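Local atomic coordinates of TSSL (Francisella novicida, PDB entry 4ACK), a protein that probably serves as a conserved membrane-anchored component of the type VI secretion system, seen here as its all-helical cytoplasmic domain. Residues F4-I9 and F43-E48; Y33-I38 and S87-E92. One frame throughout, in Å; residues are numbered along the deposited sequence.

Contact 1: F4-I9 and F43-E48; sequences FKEIEI and FFLQEE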
loop_
_atom_site.group_PDB
_atom_site.type_symbol
_atom_site.label_atom_id
_atom_site.label_comp_id
_atom_site.label_asym_id
_atom_site.label_seq_id
_atom_site.Cartn_x
_atom_site.Cartn_y
_atom_site.Cartn_z
ATOM N N PHE A 4 -13.497 -7.936 -7.537
ATOM C CA PHE A 4 -12.609 -7.835 -8.709
ATOM C C PHE A 4 -12.370 -6.367 -9.023
ATOM O O PHE A 4 -11.268 -5.934 -9.315
ATOM C CB PHE A 4 -13.187 -8.631 -9.916
ATOM C CG PHE A 4 -12.375 -8.522 -11.204
ATOM C CD1 PHE A 4 -12.619 -7.486 -12.111
ATOM C CD2 PHE A 4 -11.407 -9.468 -11.526
ATOM C CE1 PHE A 4 -11.893 -7.369 -13.315
ATOM C CE2 PHE A 4 -10.659 -9.353 -12.749
ATOM C CZ PHE A 4 -10.913 -8.299 -13.629
ATOM N N LYS A 5 -13.395 -5.570 -8.881
ATOM C CA LYS A 5 -13.273 -4.195 -9.242
ATOM C C LYS A 5 -12.271 -3.458 -8.295
ATOM O O LYS A 5 -11.546 -2.541 -8.710
ATOM C CB LYS A 5 -14.672 -3.633 -9.153
ATOM C CG LYS A 5 -14.855 -2.183 -9.281
ATOM C CD LYS A 5 -16.362 -1.962 -9.036
ATOM C CE LYS A 5 -16.945 -0.976 -10.040
ATOM N NZ LYS A 5 -18.449 -1.051 -10.069
ATOM N N GLU A 6 -12.256 -3.866 -7.024
ATOM C CA GLU A 6 -11.350 -3.277 -6.065
ATOM C C GLU A 6 -9.930 -3.671 -6.406
ATOM O O GLU A 6 -9.021 -2.813 -6.451
ATOM C CB GLU A 6 -11.747 -3.680 -4.642
ATOM C CG GLU A 6 -13.055 -3.013 -4.228
ATOM C CD GLU A 6 -14.316 -3.903 -4.444
ATOM O OE1 GLU A 6 -14.437 -4.670 -5.430
ATOM O OE2 GLU A 6 -15.205 -3.842 -3.579
ATOM N N ILE A 7 -9.727 -4.963 -6.639
ATOM C CA ILE A 7 -8.422 -5.437 -6.999
ATOM C C ILE A 7 -7.848 -4.608 -8.168
ATOM O O ILE A 7 -6.716 -4.091 -8.086
ATOM C CB ILE A 7 -8.381 -6.938 -7.294
ATOM C CG1 ILE A 7 -8.565 -7.767 -6.028
ATOM C CG2 ILE A 7 -7.047 -7.316 -7.889
ATOM C CD1 ILE A 7 -7.372 -7.590 -5.007
ATOM N N GLU A 8 -8.644 -4.415 -9.225
ATOM C CA GLU A 8 -8.185 -3.660 -10.393
ATOM C C GLU A 8 -7.767 -2.280 -9.971
ATOM O O GLU A 8 -6.788 -1.749 -10.443
ATOM C CB GLU A 8 -9.298 -3.542 -11.482
ATOM C CG GLU A 8 -9.439 -4.761 -12.438
ATOM C CD GLU A 8 -10.431 -4.474 -13.633
ATOM O OE1 GLU A 8 -11.387 -3.663 -13.471
ATOM O OE2 GLU A 8 -10.235 -5.069 -14.729
ATOM N N ILE A 9 -8.545 -1.636 -9.140
ATOM C CA ILE A 9 -8.087 -0.354 -8.690
ATOM C C ILE A 9 -6.684 -0.432 -7.969
ATOM O O ILE A 9 -5.830 0.418 -8.190
ATOM C CB ILE A 9 -9.108 0.266 -7.816
ATOM C CG1 ILE A 9 -10.387 0.530 -8.634
ATOM C CG2 ILE A 9 -8.548 1.535 -7.191
ATOM C CD1 ILE A 9 -11.508 1.217 -7.804
ATOM N N PHE A 43 -10.439 7.284 -3.500
ATOM C CA PHE A 43 -11.849 7.613 -3.264
ATOM C C PHE A 43 -12.850 6.520 -3.707
ATOM O O PHE A 43 -13.740 6.145 -2.913
ATOM C CB PHE A 43 -12.285 8.919 -3.899
ATOM C CG PHE A 43 -13.745 9.235 -3.633
ATOM C CD1 PHE A 43 -14.754 8.699 -4.442
ATOM C CD2 PHE A 43 -14.115 9.996 -2.505
ATOM C CE1 PHE A 43 -16.116 8.944 -4.161
ATOM C CE2 PHE A 43 -15.499 10.263 -2.212
ATOM C CZ PHE A 43 -16.485 9.741 -3.046
ATOM N N PHE A 44 -12.689 6.038 -4.949
ATOM C CA PHE A 44 -13.472 4.937 -5.505
ATOM C C PHE A 44 -13.183 3.603 -4.782
ATOM O O PHE A 44 -14.078 2.760 -4.620
ATOM C CB PHE A 44 -13.219 4.767 -7.043
ATOM C CG PHE A 44 -13.814 5.888 -7.952
ATOM C CD1 PHE A 44 -15.205 5.983 -8.187
ATOM C CD2 PHE A 44 -12.967 6.808 -8.627
ATOM C CE1 PHE A 44 -15.749 7.006 -9.042
ATOM C CE2 PHE A 44 -13.496 7.834 -9.471
ATOM C CZ PHE A 44 -14.893 7.924 -9.680
ATOM N N LEU A 45 -11.925 3.343 -4.441
ATOM C CA LEU A 45 -11.588 2.128 -3.699
ATOM C C LEU A 45 -12.323 2.189 -2.347
ATOM O O LEU A 45 -13.002 1.290 -2.021
ATOM C CB LEU A 45 -10.079 1.911 -3.501
ATOM C CG LEU A 45 -9.594 0.623 -2.777
ATOM C CD1 LEU A 45 -10.181 -0.768 -3.359
ATOM C CD2 LEU A 45 -8.019 0.596 -2.753
ATOM N N GLN A 46 -12.204 3.255 -1.589
ATOM C CA GLN A 46 -12.858 3.285 -0.330
ATOM C C GLN A 46 -14.381 3.145 -0.496
ATOM O O GLN A 46 -14.984 2.223 0.024
ATOM C CB GLN A 46 -12.491 4.538 0.410
ATOM C CG GLN A 46 -11.022 4.534 0.942
ATOM C CD GLN A 46 -10.718 5.826 1.679
ATOM O OE1 GLN A 46 -11.062 6.894 1.187
ATOM N NE2 GLN A 46 -10.134 5.737 2.886
ATOM N N GLU A 47 -14.985 4.034 -1.256
ATOM C CA GLU A 47 -16.421 3.960 -1.483
ATOM C C GLU A 47 -16.876 2.519 -1.815
ATOM O O GLU A 47 -17.830 2.007 -1.247
ATOM C CB GLU A 47 -16.831 4.972 -2.580
ATOM C CG GLU A 47 -18.107 4.558 -3.330
ATOM C CD GLU A 47 -18.573 5.581 -4.341
ATOM O OE1 GLU A 47 -19.212 6.584 -3.917
ATOM O OE2 GLU A 47 -18.299 5.380 -5.551
ATOM N N GLU A 48 -16.161 1.841 -2.683
ATOM C CA GLU A 48 -16.579 0.496 -3.078
ATOM C C GLU A 48 -16.411 -0.500 -1.935
ATOM O O GLU A 48 -17.342 -1.274 -1.626
ATOM C CB GLU A 48 -15.820 0.056 -4.322
ATOM C CG GLU A 48 -16.367 -1.104 -5.026
ATOM C CD GLU A 48 -17.645 -0.771 -5.901
ATOM O OE1 GLU A 48 -18.040 0.427 -6.047
ATOM O OE2 GLU A 48 -18.208 -1.751 -6.427
#
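Glu48 sends its CG anti to the backbone N (chi1 -165°) and then bends at chi2 (77°), which lays its carboxylate beside the Lys5 chain. Lys5 also starts anti to its own N, and the two side chains are nearly perpendicular. Glu48 OE2 lies 3.2 Å from Lys5 CD and 3.7 Å from Lys5 NZ. The salt bridge is therefore long, and much of the touching is done by the lysine methylenes.

Glu6 presses its CB against Leu45 CD1 at 3.5 Å. Its chain bends at chi2 and brings OE2 to 3.3 Å from Glu48 CG. The two carboxylate planes are steeply inclined to each other, with 4.6 Å between Glu6 OE2 and Glu48 OE2. Lys52 forms a salt bridge with Glu6 OE2, which probably eases the meeting of like charges. Ile9 closes the other end: its CD1 meets Phe44 CB at 4.0 Å, while its CG2 packs on Leu45 CB.

No hydrogen bond links the segments. This is antiparallel helix packing, with the short axes 9.7 Å apart and their directions at 156°. The start of helix 4-20 thus lies against the C-terminal half of helix 30-52 in the helical bundle. Leu45 also reaches Val62 and Leu65 of helix 55-79, and Glu6 touches Ile119 of helix 118-129.

Contact 2: Y33-I38 and S87-E92; sequences YHRNNI and SLLQLE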
loop_
_atom_site.group_PDB
_atom_site.type_symbol
_atom_site.label_atom_id
_atom_site.label_comp_id
_atom_site.label_asym_id
_atom_site.label_seq_id
_atom_site.Cartn_x
_atom_site.Cartn_y
_atom_site.Cartn_z
ATOM N N TYR A 33 0.055 15.423 -10.920
ATOM C CA TYR A 33 -1.078 14.950 -11.685
ATOM C C TYR A 33 -1.334 13.477 -11.365
ATOM O O TYR A 33 -2.471 13.089 -11.201
ATOM C CB TYR A 33 -0.889 15.179 -13.180
ATOM C CG TYR A 33 -1.619 14.181 -14.046
ATOM C CD1 TYR A 33 -2.937 14.411 -14.431
ATOM C CD2 TYR A 33 -0.984 13.010 -14.490
ATOM C CE1 TYR A 33 -3.623 13.496 -15.226
ATOM C CE2 TYR A 33 -1.663 12.089 -15.286
ATOM C CZ TYR A 33 -2.983 12.362 -15.651
ATOM O OH TYR A 33 -3.688 11.496 -16.425
ATOM N N HIS A 34 -0.277 12.689 -11.268
ATOM C CA HIS A 34 -0.381 11.286 -10.950
ATOM C C HIS A 34 -0.823 10.973 -9.508
ATOM O O HIS A 34 -1.622 10.077 -9.265
ATOM C CB HIS A 34 0.949 10.664 -11.190
ATOM C CG HIS A 34 1.197 10.347 -12.626
ATOM N ND1 HIS A 34 2.213 10.939 -13.361
ATOM C CD2 HIS A 34 0.583 9.467 -13.457
ATOM C CE1 HIS A 34 2.205 10.430 -14.583
ATOM N NE2 HIS A 34 1.227 9.540 -14.671
ATOM N N ARG A 35 -0.274 11.718 -8.566
ATOM C CA ARG A 35 -0.784 11.767 -7.226
ATOM C C ARG A 35 -2.286 12.058 -7.197
ATOM O O ARG A 35 -3.014 11.389 -6.444
ATOM C CB ARG A 35 0.003 12.807 -6.432
ATOM C CG ARG A 35 -0.446 13.056 -5.023
ATOM C CD ARG A 35 0.258 14.258 -4.404
ATOM N NE ARG A 35 -0.332 14.497 -3.098
ATOM C CZ ARG A 35 0.007 13.834 -2.008
ATOM N NH1 ARG A 35 0.974 12.929 -2.079
ATOM N NH2 ARG A 35 -0.613 14.087 -0.861
ATOM N N ASN A 36 -2.748 13.044 -7.981
ATOM C CA ASN A 36 -4.194 13.372 -8.103
ATOM C C ASN A 36 -5.042 12.191 -8.605
ATOM O O ASN A 36 -6.161 11.962 -8.117
ATOM C CB ASN A 36 -4.410 14.589 -9.020
ATOM C CG ASN A 36 -5.876 15.073 -9.069
ATOM O OD1 ASN A 36 -6.437 15.496 -8.065
ATOM N ND2 ASN A 36 -6.473 15.048 -10.266
ATOM N N ASN A 37 -4.509 11.463 -9.581
ATOM C CA ASN A 37 -5.127 10.263 -10.079
ATOM C C ASN A 37 -5.232 9.200 -8.975
ATOM O O ASN A 37 -6.304 8.654 -8.728
ATOM C CB ASN A 37 -4.326 9.677 -11.219
ATOM C CG ASN A 37 -4.911 10.040 -12.580
ATOM O OD1 ASN A 37 -5.240 11.215 -12.859
ATOM N ND2 ASN A 37 -5.031 9.030 -13.445
ATOM N N ILE A 38 -4.103 8.952 -8.307
ATOM C CA ILE A 38 -4.064 8.066 -7.159
ATOM C C ILE A 38 -5.158 8.411 -6.139
ATOM O O ILE A 38 -5.934 7.553 -5.763
ATOM C CB ILE A 38 -2.648 7.966 -6.573
ATOM C CG1 ILE A 38 -1.842 6.964 -7.463
ATOM C CG2 ILE A 38 -2.724 7.522 -5.082
ATOM C CD1 ILE A 38 -0.327 6.956 -7.268
ATOM N N SER A 87 3.615 14.971 -0.068
ATOM C CA SER A 87 2.955 14.843 1.212
ATOM C C SER A 87 2.361 13.388 1.364
ATOM O O SER A 87 1.752 12.842 0.424
ATOM C CB SER A 87 1.898 15.922 1.318
ATOM O OG SER A 87 1.689 16.222 2.692
ATOM N N LEU A 88 2.582 12.763 2.516
ATOM C CA LEU A 88 2.207 11.382 2.738
ATOM C C LEU A 88 0.676 11.120 2.569
ATOM O O LEU A 88 -0.179 11.729 3.206
ATOM C CB LEU A 88 2.713 10.906 4.121
ATOM C CG LEU A 88 4.220 10.879 4.454
ATOM C CD1 LEU A 88 4.505 10.195 5.831
ATOM C CD2 LEU A 88 5.049 10.198 3.389
ATOM N N LEU A 89 0.349 10.193 1.695
ATOM C CA LEU A 89 -1.035 9.740 1.554
ATOM C C LEU A 89 -1.541 9.043 2.826
ATOM O O LEU A 89 -2.689 9.222 3.259
ATOM C CB LEU A 89 -1.085 8.769 0.401
ATOM C CG LEU A 89 -0.882 9.467 -0.946
ATOM C CD1 LEU A 89 -0.874 8.447 -2.044
ATOM C CD2 LEU A 89 -2.005 10.444 -1.148
ATOM N N GLN A 90 -0.675 8.260 3.446
ATOM C CA GLN A 90 -1.126 7.475 4.589
ATOM C C GLN A 90 -1.566 8.457 5.706
ATOM O O GLN A 90 -2.467 8.154 6.514
ATOM C CB GLN A 90 -0.034 6.486 5.045
ATOM C CG GLN A 90 1.071 7.141 5.856
ATOM C CD GLN A 90 2.236 6.233 6.013
ATOM O OE1 GLN A 90 2.505 5.756 7.117
ATOM N NE2 GLN A 90 2.925 5.932 4.891
ATOM N N LEU A 91 -0.928 9.630 5.724
ATOM C CA LEU A 91 -1.247 10.665 6.704
ATOM C C LEU A 91 -2.556 11.432 6.369
ATOM O O LEU A 91 -3.379 11.685 7.248
ATOM C CB LEU A 91 -0.077 11.651 6.834
ATOM C CG LEU A 91 -0.098 12.683 7.965
ATOM C CD1 LEU A 91 -0.362 12.090 9.361
ATOM C CD2 LEU A 91 1.246 13.449 7.978
ATOM N N GLU A 92 -2.722 11.826 5.100
ATOM C CA GLU A 92 -3.944 12.504 4.643
ATOM C C GLU A 92 -5.201 11.642 4.931
ATOM O O GLU A 92 -6.225 12.149 5.365
ATOM C CB GLU A 92 -3.822 12.754 3.146
ATOM C CG GLU A 92 -4.731 13.810 2.605
ATOM C CD GLU A 92 -4.762 13.817 1.085
ATOM O OE1 GLU A 92 -3.673 13.870 0.458
ATOM O OE2 GLU A 92 -5.892 13.775 0.520
#
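Arg35 donates from NH1 to the backbone O of Ser87 at 2.6 Å, the shortest contact between the segments. Arg35 of helix 30-52 thereby holds the backbone just before helix 89-94, whose N-cap is Leu88, in an all-helical DotU-family domain. The N-H...O angle is 136°, so the bond is bent. The nitrogen lies in the plane of the Ser87 carbonyl, but the oxygen is tilted out of the guanidinium plane. A second, weak bond runs to the same oxygen from Arg35 NH2 at 3.0 Å. The one carbonyl oxygen thus accepts from both terminal nitrogens, weakly from NH2.

Arg35 NH2 also forms a salt bridge with Glu92 OE1 at 3.3 Å. The carboxylate comes in obliquely, its plane 48° from that of the guanidinium. The other oxygen of Glu92, OE2, pairs with Arg39, so this carboxylate lies between two arginines of helix 30-52. The Arg35 chain runs extended from CG to NE, which carries the charged end across to the turn. Trp86 adds a cation-pi contact to the same group.

Ser87 N lies over one face of the guanidinium and Leu89 CD2 over the opposite one, 3.9 Å from Arg35 NH2. The Leu89 and Arg35 side chains run antiparallel past one another. Leu89 is buried and also touches Val69 of helix 55-79. Asp70 of that helix accepts hydrogen bonds from the backbone N atoms of Leu89 and Gln90. Ile38, whose side chain also packs on helix 4-20, stands nearly perpendicular to Leu89, and its CG2 meets Leu89 CD1 at 3.7 Å.

How the contacts relate
From the N terminus, the chain enters contact 1 at once through residues 4-9. Helix 4-20 is followed by a linker, partly unmodelled (23-25), and residues 33-38 then supply the first half of contact 2. Further along the same helix 30-52, residues 43-48 close contact 1 as an antiparallel hairpin of two helices. After helix 55-79 the chain returns, and residues 87-92 close contact 2 over a longer loop. The segments alternate, so the two contacts cross rather than nest. Their centres are about 16 Å apart and they do not touch. Together they tie the start of helix 4-20, and the loop and first turn of helix 89-94, to helix 30-52.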